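Local coordinates for 1-deoxy-D-xylulose 5-phosphate reductoisomerase (Moraxella catarrhalis, PDB 4ZQG), which catalyses the NAD(P)H-dependent rearrangement and reduction of 1-deoxy-D-xylulose 5-phosphate to 2-C-methyl-D-erythritol 4-phosphate in the MEP pathway, and binds the inhibitor fosmidomycin, at residues I25-P30 / M52-V57; S42-L47 / Y66-Q71; A166-Q169 / T173-H176; D370-Q375 / D395-K400. All coordinates share one frame; numbering follows the deposited sequence.

Contact 1: residues I25-P30 / M52-V57; sequences IIRQHP and MEFHPV
R27 grips the carboxylate of E53 side-on, with two nitrogens and one oxygen for each. R27 NE donates to E53 OE2 at 2.8 Å, and the bond is nearly straight at 166°. NH1 of R27 donates to OE1 of E53 at 3.0 Å. Both oxygens are met on their syn sides, and the two flat groups lie 17° apart. Two bonds would restrain the rotation of both groups. E53 reaches across with CG anti to its backbone N (chi1 178°) and an extended chain.

F54 lies alongside. NH1 of R27 is at the ring edge, 3.7 Å from F54 CE1, and CG of E53 rests over the centre of one face. Away from the salt bridge, I26 CG2 approaches F54 CE2 at 4.2 Å.

The contact joins the region where helix 17-26 runs into a turn to the last turn of helix 44-54, in the Rossmann-type nucleotide-binding domain. Both helices follow strands of its parallel sheet. I26 and F54 also touch strand 33-39, through Y33 and I35 respectively. R27 is part of a type I turn from I26 to H29. H29 NE2 and Q28 NE2 bond to the backbone oxygens of K295 and S296.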
loop_
_atom_site.group_PDB
_atom_site.type_symbol
_atom_site.label_atom_id
_atom_site.label_comp_id
_atom_site.label_asym_id
_atom_site.label_seq_id
_atom_site.Cartn_x
_atom_site.Cartn_y
_atom_site.Cartn_z
ATOM N N ILE A 25 -6.497 22.962 -4.113
ATOM C CA ILE A 25 -6.705 22.414 -2.807
ATOM C C ILE A 25 -6.907 23.519 -1.774
ATOM O O ILE A 25 -7.786 23.420 -0.942
ATOM C CB ILE A 25 -5.515 21.529 -2.416
ATOM C CG1 ILE A 25 -5.430 20.286 -3.323
ATOM C CG2 ILE A 25 -5.618 21.098 -0.957
ATOM C CD1 ILE A 25 -4.088 19.537 -3.226
ATOM N N ILE A 26 -6.098 24.577 -1.823
ATOM C CA ILE A 26 -6.267 25.707 -0.906
ATOM C C ILE A 26 -7.707 26.274 -0.957
ATOM O O ILE A 26 -8.297 26.598 0.082
ATOM C CB ILE A 26 -5.313 26.858 -1.206
ATOM C CG1 ILE A 26 -3.842 26.429 -1.207
ATOM C CG2 ILE A 26 -5.532 27.954 -0.188
ATOM C CD1 ILE A 26 -3.464 25.658 0.003
ATOM N N ARG A 27 -8.282 26.361 -2.156
ATOM C CA ARG A 27 -9.612 26.906 -2.285
ATOM C C ARG A 27 -10.667 26.021 -1.697
ATOM O O ARG A 27 -11.800 26.425 -1.520
ATOM C CB ARG A 27 -9.959 27.119 -3.745
ATOM C CG ARG A 27 -9.127 28.174 -4.393
ATOM C CD ARG A 27 -9.505 28.378 -5.840
ATOM N NE ARG A 27 -8.527 29.288 -6.422
ATOM C CZ ARG A 27 -7.588 28.963 -7.298
ATOM N NH1 ARG A 27 -6.753 29.905 -7.692
ATOM N NH2 ARG A 27 -7.473 27.718 -7.784
ATOM N N GLN A 28 -10.324 24.770 -1.445
ATOM C CA GLN A 28 -11.268 23.872 -0.838
ATOM C C GLN A 28 -11.134 23.894 0.660
ATOM O O GLN A 28 -12.023 23.388 1.368
ATOM C CB GLN A 28 -11.042 22.482 -1.358
ATOM C CG GLN A 28 -11.285 22.333 -2.845
ATOM C CD GLN A 28 -10.964 20.926 -3.265
ATOM O OE1 GLN A 28 -11.657 19.957 -2.840
ATOM N NE2 GLN A 28 -9.881 20.769 -4.041
ATOM N N HIS A 29 -10.045 24.500 1.144
ATOM C CA HIS A 29 -9.704 24.459 2.555
ATOM C C HIS A 29 -9.328 25.840 3.031
ATOM O O HIS A 29 -8.173 26.082 3.381
ATOM C CB HIS A 29 -8.550 23.476 2.752
ATOM C CG HIS A 29 -8.948 22.066 2.481
ATOM N ND1 HIS A 29 -9.745 21.354 3.340
ATOM C CD2 HIS A 29 -8.730 21.268 1.417
ATOM C CE1 HIS A 29 -9.998 20.174 2.820
ATOM N NE2 HIS A 29 -9.384 20.097 1.656
ATOM N N PRO A 30 -10.314 26.753 3.073
ATOM C CA PRO A 30 -10.015 28.186 3.208
ATOM C C PRO A 30 -9.390 28.511 4.540
ATOM O O PRO A 30 -8.405 29.218 4.571
ATOM C CB PRO A 30 -11.391 28.859 3.072
ATOM C CG PRO A 30 -12.346 27.788 2.642
ATOM C CD PRO A 30 -11.765 26.500 3.139
ATOM N N MET A 52 -4.585 39.167 -6.419
ATOM C CA MET A 52 -5.895 39.729 -6.076
ATOM C C MET A 52 -6.804 38.722 -5.378
ATOM O O MET A 52 -7.622 39.071 -4.519
ATOM C CB MET A 52 -6.603 40.226 -7.326
ATOM C CG MET A 52 -5.783 41.174 -8.173
ATOM S SD MET A 52 -6.678 41.504 -9.675
ATOM C CE MET A 52 -5.839 42.969 -10.282
ATOM N N GLU A 53 -6.678 37.459 -5.765
ATOM C CA GLU A 53 -7.472 36.438 -5.143
ATOM C C GLU A 53 -7.021 36.181 -3.704
ATOM O O GLU A 53 -7.839 36.153 -2.807
ATOM C CB GLU A 53 -7.428 35.146 -5.964
ATOM C CG GLU A 53 -8.223 34.045 -5.288
ATOM C CD GLU A 53 -8.325 32.785 -6.069
ATOM O OE1 GLU A 53 -7.642 32.656 -7.098
ATOM O OE2 GLU A 53 -9.091 31.913 -5.599
ATOM N N PHE A 54 -5.728 36.049 -3.474
ATOM C CA PHE A 54 -5.260 35.557 -2.181
ATOM C C PHE A 54 -4.634 36.579 -1.277
ATOM O O PHE A 54 -4.317 36.223 -0.157
ATOM C CB PHE A 54 -4.273 34.361 -2.346
ATOM C CG PHE A 54 -4.893 33.124 -2.929
ATOM C CD1 PHE A 54 -4.671 32.775 -4.237
ATOM C CD2 PHE A 54 -5.713 32.329 -2.174
ATOM C CE1 PHE A 54 -5.247 31.634 -4.778
ATOM C CE2 PHE A 54 -6.299 31.208 -2.713
ATOM C CZ PHE A 54 -6.070 30.861 -4.018
ATOM N N HIS A 55 -4.450 37.820 -1.725
ATOM C CA HIS A 55 -3.847 38.911 -0.909
ATOM C C HIS A 55 -2.605 38.419 -0.177
ATOM O O HIS A 55 -2.572 38.425 1.051
ATOM C CB HIS A 55 -4.838 39.534 0.121
ATOM C CG HIS A 55 -6.060 40.182 -0.484
ATOM N ND1 HIS A 55 -7.347 39.858 -0.093
ATOM C CD2 HIS A 55 -6.191 41.115 -1.459
ATOM C CE1 HIS A 55 -8.214 40.556 -0.802
ATOM N NE2 HIS A 55 -7.540 41.329 -1.640
ATOM N N PRO A 56 -1.594 37.932 -0.926
ATOM C CA PRO A 56 -0.369 37.467 -0.317
ATOM C C PRO A 56 0.463 38.612 0.213
ATOM O O PRO A 56 0.399 39.711 -0.321
ATOM C CB PRO A 56 0.380 36.858 -1.487
ATOM C CG PRO A 56 -0.100 37.568 -2.652
ATOM C CD PRO A 56 -1.558 37.744 -2.383
ATOM N N VAL A 57 1.266 38.340 1.232
ATOM C CA VAL A 57 2.169 39.333 1.753
ATOM C C VAL A 57 3.249 39.662 0.736
ATOM O O VAL A 57 3.625 40.789 0.608
ATOM C CB VAL A 57 2.750 38.903 3.116
ATOM C CG1 VAL A 57 3.713 39.943 3.649
ATOM C CG2 VAL A 57 1.622 38.674 4.109
#

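Contact 2: residues S42-L47 / Y66-Q71; sequences SRVDKL and YAQLSQ
V44 lays its CG1 methyl against the side chain of L69, 3.7 Å from CD2. The same methyl lies 3.8 Å from CG of L69 and 4.0 Å from its CB, so it runs along the leucine and does not meet a single tip. The two side chains slide past each other in opposite directions. V44 holds CG1 anti to its backbone N (chi1 178°), which directs that methyl at the other helix.

On its other flank V44 meets Q68. The amide oxygen OE1 of Q68 is 3.6 Å from V44 CG1 and 3.8 Å from V44 CB. This is van der Waals contact with a polar atom. The hydrogen bond of OE1 is made elsewhere, with NZ of K72 one turn further along the same helix. The extended chain of Q68 thus brings its amide end beside the valine, while OE1 is bonded to the lysine.

One turn on from V44, L47 gives a looser contact, with CD2 at 4.4 Å from L69 CD1. L69 thus faces both V44 and L47. No hydrogen bond crosses between the two segments, and the contact is mainly apolar and largely buried.

R43, at the N-cap position before V44, belongs to the NAD pocket and touches the bound dinucleotide. The contact sets the first turn of helix 44-54 against helix 66-75, two helices joined through strand 58-61 in the Rossmann-type domain. L69 also packs on I82 of strand 81-84, an outermost strand of the parallel sheet, and V44 touches N65 just before helix 66-75.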
loop_
_atom_site.group_PDB
_atom_site.type_symbol
_atom_site.label_atom_id
_atom_site.label_comp_id
_atom_site.label_asym_id
_atom_site.label_seq_id
_atom_site.Cartn_x
_atom_site.Cartn_y
_atom_site.Cartn_z
ATOM N N SER A 42 7.092 34.123 -15.791
ATOM C CA SER A 42 6.662 34.798 -17.009
ATOM C C SER A 42 5.237 35.336 -16.990
ATOM O O SER A 42 4.970 36.357 -17.600
ATOM C CB SER A 42 6.783 33.849 -18.204
ATOM O OG SER A 42 8.085 33.926 -18.758
ATOM N N ARG A 43 4.313 34.627 -16.346
ATOM C CA ARG A 43 2.897 34.900 -16.543
ATOM C C ARG A 43 2.428 35.943 -15.538
ATOM O O ARG A 43 1.768 35.634 -14.522
ATOM C CB ARG A 43 2.084 33.602 -16.466
ATOM C CG ARG A 43 2.006 32.842 -17.787
ATOM C CD ARG A 43 1.740 31.368 -17.574
ATOM N NE ARG A 43 2.949 30.704 -17.084
ATOM C CZ ARG A 43 3.079 29.383 -16.905
ATOM N NH1 ARG A 43 2.055 28.572 -17.172
ATOM N NH2 ARG A 43 4.234 28.869 -16.452
ATOM N N VAL A 44 2.760 37.192 -15.865
ATOM C CA VAL A 44 2.579 38.314 -14.973
ATOM C C VAL A 44 1.099 38.533 -14.623
ATOM O O VAL A 44 0.750 38.749 -13.458
ATOM C CB VAL A 44 3.165 39.589 -15.611
ATOM C CG1 VAL A 44 2.960 40.808 -14.721
ATOM C CG2 VAL A 44 4.646 39.420 -15.883
ATOM N N ASP A 45 0.236 38.496 -15.634
ATOM C CA ASP A 45 -1.192 38.661 -15.405
ATOM C C ASP A 45 -1.790 37.574 -14.489
ATOM O O ASP A 45 -2.635 37.875 -13.640
ATOM C CB ASP A 45 -1.923 38.714 -16.735
ATOM C CG ASP A 45 -1.635 40.000 -17.517
ATOM O OD1 ASP A 45 -1.029 40.966 -16.969
ATOM O OD2 ASP A 45 -2.052 40.033 -18.693
ATOM N N LYS A 46 -1.327 36.322 -14.629
ATOM C CA LYS A 46 -1.843 35.250 -13.826
ATOM C C LYS A 46 -1.389 35.428 -12.399
ATOM O O LYS A 46 -2.186 35.386 -11.458
ATOM C CB LYS A 46 -1.440 33.915 -14.381
ATOM C CG LYS A 46 -2.218 32.797 -13.726
ATOM C CD LYS A 46 -1.707 31.445 -14.188
ATOM C CE LYS A 46 -2.463 30.338 -13.499
ATOM N NZ LYS A 46 -1.921 29.070 -14.002
ATOM N N LEU A 47 -0.122 35.726 -12.236
ATOM C CA LEU A 47 0.365 36.106 -10.913
ATOM C C LEU A 47 -0.422 37.290 -10.300
ATOM O O LEU A 47 -0.865 37.221 -9.156
ATOM C CB LEU A 47 1.837 36.433 -10.974
ATOM C CG LEU A 47 2.483 36.512 -9.615
ATOM C CD1 LEU A 47 2.244 35.269 -8.740
ATOM C CD2 LEU A 47 3.959 36.712 -9.875
ATOM N N TYR A 66 9.544 42.945 -13.167
ATOM C CA TYR A 66 9.356 43.457 -11.823
ATOM C C TYR A 66 8.628 44.805 -11.871
ATOM O O TYR A 66 7.636 45.037 -11.151
ATOM C CB TYR A 66 10.712 43.500 -11.085
ATOM C CG TYR A 66 10.670 44.260 -9.799
ATOM C CD1 TYR A 66 11.081 45.588 -9.754
ATOM C CD2 TYR A 66 10.171 43.692 -8.645
ATOM C CE1 TYR A 66 11.023 46.313 -8.583
ATOM C CE2 TYR A 66 10.127 44.397 -7.455
ATOM C CZ TYR A 66 10.541 45.721 -7.446
ATOM O OH TYR A 66 10.509 46.470 -6.302
ATOM N N ALA A 67 9.113 45.682 -12.748
ATOM C CA ALA A 67 8.546 47.027 -12.890
ATOM C C ALA A 67 7.098 46.947 -13.316
ATOM O O ALA A 67 6.235 47.513 -12.677
ATOM C CB ALA A 67 9.350 47.867 -13.877
ATOM N N GLN A 68 6.833 46.202 -14.384
ATOM C CA GLN A 68 5.470 46.064 -14.895
ATOM C C GLN A 68 4.522 45.540 -13.815
ATOM O O GLN A 68 3.408 46.003 -13.668
ATOM C CB GLN A 68 5.470 45.155 -16.114
ATOM C CG GLN A 68 4.095 44.711 -16.608
ATOM C CD GLN A 68 4.199 43.453 -17.479
ATOM O OE1 GLN A 68 3.216 42.750 -17.704
ATOM N NE2 GLN A 68 5.416 43.136 -17.925
ATOM N N LEU A 69 4.977 44.581 -13.041
ATOM C CA LEU A 69 4.102 43.943 -12.096
ATOM C C LEU A 69 3.874 44.855 -10.923
ATOM O O LEU A 69 2.784 44.852 -10.382
ATOM C CB LEU A 69 4.700 42.590 -11.653
ATOM C CG LEU A 69 3.891 41.414 -11.078
ATOM C CD1 LEU A 69 4.299 41.112 -9.646
ATOM C CD2 LEU A 69 2.372 41.555 -11.156
ATOM N N SER A 70 4.902 45.624 -10.539
ATOM C CA SER A 70 4.780 46.588 -9.441
ATOM C C SER A 70 3.753 47.667 -9.743
ATOM O O SER A 70 2.987 48.042 -8.857
ATOM C CB SER A 70 6.115 47.254 -9.094
ATOM O OG SER A 70 7.093 46.282 -8.706
ATOM N N GLN A 71 3.727 48.146 -10.979
ATOM C CA GLN A 71 2.722 49.123 -11.382
ATOM C C GLN A 71 1.329 48.544 -11.203
ATOM O O GLN A 71 0.454 49.182 -10.623
ATOM C CB GLN A 71 2.897 49.537 -12.836
ATOM C CG GLN A 71 2.044 50.737 -13.171
ATOM C CD GLN A 71 2.297 51.878 -12.193
ATOM O OE1 GLN A 71 3.406 52.427 -12.125
ATOM N NE2 GLN A 71 1.285 52.211 -11.408
#

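Contact 3: residues A166-Q169 / T173-H176; sequences AAIQ and TAIH
I168 reaches from helix 166-170 to the 3-10 turn at 174-176, and its branches divide the work. At CB the chain forks. CG2 of I168 goes to I175, lying 3.9 Å from its CB. CG1 takes the other course, anti to the carbonyl carbon (chi1 -54°), and passes 4.0 Å from the CB of A174. It is also close to the backbone N of I175. The tip of I168, CD1, ends on the backbone of I175 at 3.5 Å from CA. From there it also meets the side chain, 3.9 Å from CB of I175. Both branches of I168 therefore hold the base of I175, and the two side chains cross at about a right angle.

A174 points its methyl toward the helix. Besides CG1 of I168, this methyl meets the carbonyl oxygen of A167 at 4.0 Å.

The segments are close in sequence, and the chain turns back between them. I168 and A174 bring their CA atoms within 5.4 Å. Beyond the pair, both isoleucines touch I182 at the start of strand 182-189. I168 also packs on Y180, and I175 on L245. The contact thus folds the end of a short helix back beside the chain that leads into the mixed sheet.

No hydrogen bond links the two segments. They are held by apolar packing of two isoleucines and an alanine methyl, and the small A174 is consistent with the close approach of the two backbones.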
loop_
_atom_site.group_PDB
_atom_site.type_symbol
_atom_site.label_atom_id
_atom_site.label_comp_id
_atom_site.label_asym_id
_atom_site.label_seq_id
_atom_site.Cartn_x
_atom_site.Cartn_y
_atom_site.Cartn_z
ATOM N N ALA A 166 6.370 4.735 9.722
ATOM C CA ALA A 166 6.467 6.107 10.240
ATOM C C ALA A 166 7.891 6.569 10.512
ATOM O O ALA A 166 8.336 7.614 10.001
ATOM C CB ALA A 166 5.668 6.234 11.510
ATOM N N ALA A 167 8.607 5.785 11.309
ATOM C CA ALA A 167 9.998 6.060 11.639
ATOM C C ALA A 167 10.885 6.415 10.434
ATOM O O ALA A 167 11.793 7.270 10.555
ATOM C CB ALA A 167 10.564 4.884 12.388
ATOM N N ILE A 168 10.612 5.805 9.273
ATOM C CA ILE A 168 11.394 6.085 8.039
ATOM C C ILE A 168 10.908 7.334 7.286
ATOM O O ILE A 168 11.656 7.946 6.515
ATOM C CB ILE A 168 11.413 4.837 7.121
ATOM C CG1 ILE A 168 11.923 3.639 7.923
ATOM C CG2 ILE A 168 12.251 5.080 5.867
ATOM C CD1 ILE A 168 12.266 2.414 7.114
ATOM N N GLN A 169 9.653 7.708 7.497
ATOM C CA GLN A 169 9.132 9.027 7.040
ATOM C C GLN A 169 9.810 10.139 7.856
ATOM O O GLN A 169 10.319 11.084 7.293
ATOM C CB GLN A 169 7.595 9.088 7.203
ATOM C CG GLN A 169 6.850 7.992 6.445
ATOM C CD GLN A 169 5.343 7.985 6.605
ATOM O OE1 GLN A 169 4.804 8.368 7.628
ATOM N NE2 GLN A 169 4.662 7.466 5.596
ATOM N N THR A 173 17.230 7.610 7.356
ATOM C CA THR A 173 18.373 6.735 7.598
ATOM C C THR A 173 17.968 5.475 8.338
ATOM O O THR A 173 18.660 4.469 8.243
ATOM C CB THR A 173 19.473 7.428 8.423
ATOM O OG1 THR A 173 18.911 7.864 9.657
ATOM C CG2 THR A 173 20.027 8.605 7.673
ATOM N N ALA A 174 16.849 5.553 9.062
ATOM C CA ALA A 174 16.226 4.413 9.712
ATOM C C ALA A 174 15.962 3.249 8.761
ATOM O O ALA A 174 15.840 2.105 9.217
ATOM C CB ALA A 174 14.920 4.822 10.374
ATOM N N ILE A 175 15.873 3.515 7.460
ATOM C CA ILE A 175 15.677 2.465 6.458
ATOM C C ILE A 175 16.812 1.455 6.342
ATOM O O ILE A 175 16.684 0.465 5.625
ATOM C CB ILE A 175 15.481 3.073 5.064
ATOM C CG1 ILE A 175 14.761 2.106 4.145
ATOM C CG2 ILE A 175 16.813 3.486 4.443
ATOM C CD1 ILE A 175 14.279 2.709 2.858
ATOM N N HIS A 176 17.948 1.694 6.979
ATOM C CA HIS A 176 19.034 0.709 6.906
ATOM C C HIS A 176 18.993 -0.232 8.077
ATOM O O HIS A 176 19.736 -1.173 8.096
ATOM C CB HIS A 176 20.400 1.385 6.821
ATOM C CG HIS A 176 20.517 2.333 5.668
ATOM N ND1 HIS A 176 20.716 1.897 4.377
ATOM C CD2 HIS A 176 20.458 3.686 5.608
ATOM C CE1 HIS A 176 20.792 2.940 3.571
ATOM N NE2 HIS A 176 20.637 4.037 4.294
#

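Contact 4: residues D370-Q375 / D395-K400; sequences DKTIAQ and DKKVRK
Helix 371-374, a short helix of the C-terminal domain, docks here on the long helix 387-409. K397 is the main link. Its NZ donates to the backbone oxygen of T372 at 3.0 Å. The donor comes in tilted 34° from the carbonyl plane. CG of K397 is anti to the backbone N (chi1 -175°) and the rest of the chain is extended, which carries the amine across to the short helix. On the way CE of K397 passes 3.4 Å from the CG2 methyl of T372, and the two side chains cross at about a right angle. The same amine forms a salt bridge with D376, just beyond Q375.

Deeper in, I373 CG1 meets V398 CG2 at 4.3 Å. I373 also touches M394 and I401 of the long helix and A338 of helix 333-351, so it sits among three helices.

D370 caps the short helix. I373 N donates to D370 OD2 at 3.2 Å, coming from above the carboxylate plane. On the long helix, R399 NE bonds D395 OD2 at 3.1 Å with an angle of 172°.

The contact pairs a buried aliphatic touch, I373 on V398, with a more exposed polar link in which the K397 amine meets the T372 carbonyl and the D376 carboxylate. The nearby charge of D376 would be expected to favour the protonated amine.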
loop_
_atom_site.group_PDB
_atom_site.type_symbol
_atom_site.label_atom_id
_atom_site.label_comp_id
_atom_site.label_asym_id
_atom_site.label_seq_id
_atom_site.Cartn_x
_atom_site.Cartn_y
_atom_site.Cartn_z
ATOM N N ASP A 370 31.982 12.747 -21.978
ATOM C CA ASP A 370 32.921 13.807 -22.348
ATOM C C ASP A 370 34.020 14.056 -21.314
ATOM O O ASP A 370 33.724 14.284 -20.137
ATOM C CB ASP A 370 32.152 15.103 -22.538
ATOM C CG ASP A 370 33.031 16.237 -22.973
ATOM O OD1 ASP A 370 32.775 16.771 -24.073
ATOM O OD2 ASP A 370 33.967 16.590 -22.220
ATOM N N LYS A 371 35.276 14.093 -21.772
ATOM C CA LYS A 371 36.419 14.176 -20.857
ATOM C C LYS A 371 36.432 15.478 -20.053
ATOM O O LYS A 371 36.818 15.489 -18.882
ATOM C CB LYS A 371 37.740 13.976 -21.598
ATOM C CG LYS A 371 37.919 12.564 -22.146
ATOM N N THR A 372 35.968 16.559 -20.659
ATOM C CA THR A 372 35.927 17.859 -19.975
ATOM C C THR A 372 34.857 17.913 -18.889
ATOM O O THR A 372 35.021 18.579 -17.865
ATOM C CB THR A 372 35.749 18.996 -20.998
ATOM O OG1 THR A 372 36.749 18.824 -22.001
ATOM C CG2 THR A 372 35.920 20.364 -20.365
ATOM N N ILE A 373 33.765 17.210 -19.103
ATOM C CA ILE A 373 32.763 17.105 -18.074
ATOM C C ILE A 373 33.289 16.157 -16.975
ATOM O O ILE A 373 33.319 16.508 -15.796
ATOM C CB ILE A 373 31.414 16.669 -18.695
ATOM C CG1 ILE A 373 30.815 17.867 -19.432
ATOM C CG2 ILE A 373 30.439 16.167 -17.641
ATOM C CD1 ILE A 373 29.784 17.526 -20.485
ATOM N N ALA A 374 33.769 14.987 -17.375
ATOM C CA ALA A 374 34.249 13.994 -16.400
ATOM C C ALA A 374 35.320 14.475 -15.393
ATOM O O ALA A 374 35.449 13.893 -14.311
ATOM C CB ALA A 374 34.718 12.739 -17.120
ATOM N N GLN A 375 36.074 15.523 -15.719
ATOM C CA GLN A 375 37.031 16.073 -14.748
ATOM C C GLN A 375 36.387 16.438 -13.419
ATOM O O GLN A 375 37.059 16.400 -12.391
ATOM C CB GLN A 375 37.790 17.321 -15.245
ATOM C CG GLN A 375 37.881 17.525 -16.752
ATOM C CD GLN A 375 38.646 18.790 -17.204
ATOM O OE1 GLN A 375 39.626 18.703 -17.944
ATOM N NE2 GLN A 375 38.185 19.954 -16.788
ATOM N N ASP A 395 26.911 23.180 -13.822
ATOM C CA ASP A 395 25.746 23.536 -14.591
ATOM C C ASP A 395 26.140 24.404 -15.800
ATOM O O ASP A 395 25.908 23.994 -16.934
ATOM C CB ASP A 395 24.739 24.252 -13.697
ATOM C CG ASP A 395 23.440 24.558 -14.415
ATOM O OD1 ASP A 395 22.872 23.625 -15.032
ATOM O OD2 ASP A 395 23.028 25.747 -14.377
ATOM N N LYS A 396 26.769 25.563 -15.564
ATOM C CA LYS A 396 27.120 26.511 -16.683
ATOM C C LYS A 396 27.965 25.773 -17.706
ATOM O O LYS A 396 27.763 25.884 -18.911
ATOM C CB LYS A 396 27.873 27.775 -16.208
ATOM C CG LYS A 396 27.024 28.873 -15.571
ATOM N N LYS A 397 28.871 24.959 -17.191
ATOM C CA LYS A 397 29.763 24.210 -18.040
ATOM C C LYS A 397 29.053 23.182 -18.917
ATOM O O LYS A 397 29.278 23.122 -20.124
ATOM C CB LYS A 397 30.814 23.533 -17.187
ATOM C CG LYS A 397 31.884 22.823 -17.994
ATOM C CD LYS A 397 33.027 22.487 -17.068
ATOM C CE LYS A 397 34.061 21.629 -17.761
ATOM N NZ LYS A 397 35.212 21.381 -16.853
ATOM N N VAL A 398 28.199 22.367 -18.326
ATOM C CA VAL A 398 27.455 21.404 -19.124
ATOM C C VAL A 398 26.548 22.123 -20.112
ATOM O O VAL A 398 26.407 21.689 -21.276
ATOM C CB VAL A 398 26.610 20.462 -18.246
ATOM C CG1 VAL A 398 25.788 19.524 -19.116
ATOM C CG2 VAL A 398 27.540 19.667 -17.331
ATOM N N ARG A 399 25.965 23.240 -19.664
ATOM C CA ARG A 399 25.159 24.089 -20.588
ATOM C C ARG A 399 25.928 24.397 -21.872
ATOM O O ARG A 399 25.472 24.060 -22.956
ATOM C CB ARG A 399 24.606 25.356 -19.895
ATOM C CG ARG A 399 23.196 25.139 -19.330
ATOM C CD ARG A 399 22.691 26.227 -18.375
ATOM N NE ARG A 399 21.939 25.678 -17.229
ATOM C CZ ARG A 399 20.727 25.125 -17.296
ATOM N NH1 ARG A 399 20.064 25.052 -18.457
ATOM N NH2 ARG A 399 20.190 24.613 -16.184
ATOM N N LYS A 400 27.132 24.941 -21.723
ATOM C CA LYS A 400 28.017 25.241 -22.871
ATOM C C LYS A 400 28.287 24.007 -23.741
ATOM O O LYS A 400 28.104 24.048 -24.953
ATOM C CB LYS A 400 29.336 25.833 -22.373
ATOM C CG LYS A 400 30.443 25.942 -23.426
ATOM C CD LYS A 400 31.812 25.486 -22.912
ATOM C CE LYS A 400 32.345 26.424 -21.835
ATOM N NZ LYS A 400 33.508 25.795 -21.162
#

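Contacts 1 and 2 are neighbours in the Rossmann-type domain. Both use helix 44-54, at opposite ends, and their segments alternate along the chain. Their centres are 18 Å apart and their nearest atoms about 5 Å. Contact 2 includes R43, which touches NAD; its L47 side chain is about 8 Å from the cofactor, against about 13 Å for R27 in contact 1. Contacts 3 and 4 follow later in the chain, in other parts of the fold, with centres 36 Å apart. Contact 3 lies across the chain's centre from contact 2, 43 Å between centres. Contact 4 likewise lies opposite contact 1, also at 43 Å. None of the four holds the magnesium ligands D154, E156 and E235.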